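Local atomic coordinates of gamma-glutamyltranspeptidase (PDB entry 5HFT), a protein that converts oxamate to oxalate in the uric acid degradation pathway and belongs to the gamma-glutamyltransferase family of self-processing N-terminal nucleophile hydrolases. Residues C[152-164]-C[172-184]. Residues are numbered along the deposited sequence; the frame is centred on the assembly and turned at random.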
# COMPACT_ATOMS: atom_id res chain seq x y z
N ALA C 152 2.33 -24.33 -8.64
CA ALA C 152 2.59 -24.96 -7.35
C ALA C 152 1.38 -24.75 -6.44
O ALA C 152 0.51 -23.91 -6.68
CB ALA C 152 3.86 -24.39 -6.71
N ASP C 153 1.32 -25.55 -5.36
CA ASP C 153 0.18 -25.47 -4.46
C ASP C 153 0.02 -24.09 -3.85
O ASP C 153 -1.09 -23.73 -3.45
CB ASP C 153 0.29 -26.54 -3.37
CG ASP C 153 -0.26 -27.89 -3.82
OD1 ASP C 153 0.45 -28.64 -4.52
OD2 ASP C 153 -1.40 -28.22 -3.46
N PHE C 154 1.09 -23.30 -3.79
CA PHE C 154 1.06 -21.95 -3.22
C PHE C 154 2.01 -21.08 -4.04
O PHE C 154 3.22 -21.11 -3.84
CB PHE C 154 1.47 -21.95 -1.75
CG PHE C 154 0.42 -22.53 -0.82
CD1 PHE C 154 0.26 -23.89 -0.70
CD2 PHE C 154 -0.37 -21.70 -0.05
CE1 PHE C 154 -0.70 -24.42 0.15
CE2 PHE C 154 -1.32 -22.22 0.81
CZ PHE C 154 -1.49 -23.58 0.91
N SER C 155 1.45 -20.32 -4.98
CA SER C 155 2.24 -19.50 -5.89
C SER C 155 2.20 -18.04 -5.46
O SER C 155 1.14 -17.51 -5.13
CB SER C 155 1.74 -19.62 -7.33
OG SER C 155 2.37 -18.67 -8.16
N GLU C 156 3.37 -17.40 -5.45
CA GLU C 156 3.46 -15.98 -5.15
C GLU C 156 2.79 -15.12 -6.21
O GLU C 156 2.66 -13.90 -6.00
CB GLU C 156 4.93 -15.57 -4.99
N ALA C 157 2.37 -15.71 -7.33
CA ALA C 157 1.69 -15.00 -8.40
C ALA C 157 0.19 -14.85 -8.18
O ALA C 157 -0.43 -14.01 -8.85
CB ALA C 157 1.95 -15.71 -9.73
N MET C 158 -0.41 -15.60 -7.25
CA MET C 158 -1.78 -15.36 -6.84
C MET C 158 -1.90 -14.26 -5.79
O MET C 158 -3.02 -13.89 -5.44
CB MET C 158 -2.46 -16.63 -6.32
CG MET C 158 -2.86 -17.68 -7.37
SD MET C 158 -1.70 -18.10 -8.67
CE MET C 158 -2.62 -19.34 -9.57
N GLY C 159 -0.79 -13.77 -5.24
CA GLY C 159 -0.79 -12.59 -4.40
C GLY C 159 -0.69 -12.89 -2.91
O GLY C 159 -0.58 -14.03 -2.45
N HIS C 160 -0.71 -11.79 -2.15
CA HIS C 160 -0.80 -11.81 -0.69
C HIS C 160 -1.93 -10.90 -0.30
O HIS C 160 -1.89 -9.70 -0.60
CB HIS C 160 0.48 -11.31 -0.03
CG HIS C 160 1.72 -12.06 -0.38
ND1 HIS C 160 1.70 -13.32 -0.94
CD2 HIS C 160 3.03 -11.75 -0.23
CE1 HIS C 160 2.94 -13.74 -1.13
NE2 HIS C 160 3.76 -12.80 -0.70
N ALA C 161 -2.95 -11.45 0.35
CA ALA C 161 -4.12 -10.68 0.72
C ALA C 161 -4.30 -10.72 2.23
O ALA C 161 -3.98 -11.71 2.88
CB ALA C 161 -5.36 -11.21 -0.01
N GLY C 162 -4.78 -9.61 2.78
CA GLY C 162 -5.10 -9.52 4.19
C GLY C 162 -6.50 -8.95 4.34
O GLY C 162 -7.08 -8.44 3.38
N ALA C 163 -7.05 -9.08 5.54
CA ALA C 163 -8.40 -8.58 5.77
C ALA C 163 -8.68 -8.47 7.26
O ALA C 163 -8.17 -9.25 8.07
CB ALA C 163 -9.47 -9.47 5.10
N ILE C 164 -9.53 -7.50 7.60
CA ILE C 164 -10.16 -7.42 8.91
C ILE C 164 -11.65 -7.26 8.66
O ILE C 164 -12.06 -6.49 7.79
CB ILE C 164 -9.65 -6.26 9.78
CG1 ILE C 164 -8.13 -6.30 9.94
CG2 ILE C 164 -10.38 -6.24 11.14
CD1 ILE C 164 -7.60 -5.17 10.76
N LEU C 172 -13.66 -8.63 16.46
CA LEU C 172 -12.76 -8.24 15.38
C LEU C 172 -12.02 -9.46 14.84
O LEU C 172 -11.44 -10.22 15.61
CB LEU C 172 -11.75 -7.19 15.84
CG LEU C 172 -12.43 -5.84 16.02
CD1 LEU C 172 -11.54 -4.88 16.77
CD2 LEU C 172 -12.80 -5.31 14.68
N GLU C 173 -12.05 -9.62 13.53
CA GLU C 173 -11.46 -10.77 12.86
C GLU C 173 -10.37 -10.31 11.90
O GLU C 173 -10.65 -9.56 10.97
CB GLU C 173 -12.57 -11.51 12.11
CG GLU C 173 -12.27 -12.90 11.62
CD GLU C 173 -13.55 -13.58 11.21
OE1 GLU C 173 -13.51 -14.61 10.50
OE2 GLU C 173 -14.60 -13.05 11.61
N GLY C 174 -9.14 -10.75 12.11
CA GLY C 174 -8.04 -10.50 11.19
C GLY C 174 -7.62 -11.80 10.53
O GLY C 174 -7.64 -12.85 11.17
N ALA C 175 -7.26 -11.74 9.25
CA ALA C 175 -6.76 -12.92 8.55
C ALA C 175 -5.51 -12.57 7.74
O ALA C 175 -5.36 -11.46 7.24
CB ALA C 175 -7.82 -13.54 7.65
N THR C 176 -4.62 -13.55 7.64
CA THR C 176 -3.33 -13.41 6.98
C THR C 176 -3.24 -14.43 5.86
O THR C 176 -3.91 -15.46 5.89
CB THR C 176 -2.18 -13.64 7.96
OG1 THR C 176 -2.29 -14.95 8.52
CG2 THR C 176 -2.23 -12.63 9.09
N ASP C 177 -2.41 -14.14 4.87
CA ASP C 177 -2.26 -15.05 3.74
C ASP C 177 -1.22 -16.10 4.07
O ASP C 177 -0.07 -15.74 4.38
CB ASP C 177 -1.88 -14.31 2.48
CG ASP C 177 -2.33 -15.05 1.23
OD1 ASP C 177 -2.03 -16.26 1.13
OD2 ASP C 177 -3.02 -14.44 0.38
N PRO C 178 -1.56 -17.38 4.06
CA PRO C 178 -0.54 -18.40 4.29
C PRO C 178 0.62 -18.32 3.32
O PRO C 178 1.71 -18.80 3.64
CB PRO C 178 -1.32 -19.71 4.11
CG PRO C 178 -2.43 -19.34 3.19
CD PRO C 178 -2.84 -17.98 3.64
N ARG C 179 0.42 -17.68 2.16
CA ARG C 179 1.44 -17.53 1.15
C ARG C 179 2.54 -16.55 1.53
O ARG C 179 3.52 -16.42 0.79
CB ARG C 179 0.79 -17.08 -0.16
CG ARG C 179 -0.23 -18.06 -0.70
CD ARG C 179 -0.90 -17.55 -1.97
NE ARG C 179 -1.90 -18.48 -2.48
CZ ARG C 179 -3.12 -18.62 -1.95
NH1 ARG C 179 -3.48 -17.89 -0.90
NH2 ARG C 179 -3.97 -19.49 -2.48
N SER C 180 2.42 -15.85 2.66
CA SER C 180 3.46 -14.93 3.12
C SER C 180 3.59 -15.10 4.64
O SER C 180 3.12 -16.07 5.24
CB SER C 180 3.15 -13.49 2.67
OG SER C 180 1.92 -13.03 3.21
N ASN C 181 4.25 -14.14 5.28
CA ASN C 181 4.57 -14.20 6.70
C ASN C 181 3.90 -13.05 7.46
O ASN C 181 4.49 -12.44 8.37
CB ASN C 181 6.08 -14.20 6.91
N GLY C 182 2.66 -12.74 7.09
CA GLY C 182 1.92 -11.70 7.77
C GLY C 182 1.46 -12.11 9.16
O GLY C 182 1.46 -13.28 9.56
N ALA C 183 1.04 -11.09 9.90
CA ALA C 183 0.68 -11.24 11.30
C ALA C 183 -0.54 -10.39 11.58
O ALA C 183 -0.63 -9.25 11.12
CB ALA C 183 1.83 -10.85 12.21
N ALA C 184 -1.48 -10.96 12.32
CA ALA C 184 -2.63 -10.24 12.86
C ALA C 184 -2.41 -10.05 14.34
O ALA C 184 -2.23 -11.02 15.07
CB ALA C 184 -3.91 -11.02 12.61
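A163 and A175 form a hydrogen-bonded pair of an antiparallel beta hairpin. A175 N donates to A163 O at 2.9 Å; the return bond from A163 N to A175 O is weak. One residue on, I164 and G174 face each other as a non-hydrogen-bonded pair, and I164 lays CG2 near L172 CD2.

Past A175 the strand pairing gives way to side-chain bonds. The carboxylate of D177 takes the place of a backbone partner: OD2 accepts from A161 N at 3.0 Å, on its anti side. CG of D177 stands anti to its own backbone N (chi1 -154°), which turns the group across to 160-164. Its other oxygen, OD1, has two donors. R179 N donates to D177 OD1 at 3.0 Å, closing an Asx turn. R179 NH1 makes a salt bridge to the syn lone pair of D177 OD1, which lies near the guanidinium plane. The D177-S180 type I turn is thus pinned from inside. R113 also salt-bridges D177 OD2, so D177 probably offsets the closeness of the two arginines; E130 is a second partner of R179.

H160 lies over this turn. S180 CB sits above the centre of the H160 imidazole, 3.5 Å from the ring centroid, as a CH-pi contact.

The tight part is this centre, where D177 and R179 pack against G159, H160 and A161. The rim is looser. F154 and P178 are exposed there, and F154 offers its ring edge: CD2 meets R179 CG at 3.7 Å, and CE2 meets P178 CG at 3.9 Å.

G159 lies close to G84, an inferred substrate-binding residue, so this end of the hairpin borders the probable active site. Strand 160-166 pairs on its other side with strand 76-82. Helix 105-110 packs against E173, A175, D177 and P178. L172, G174, A183 and A184 pair antiparallel with a strand of another protein chain, so the sheet runs on across the interface.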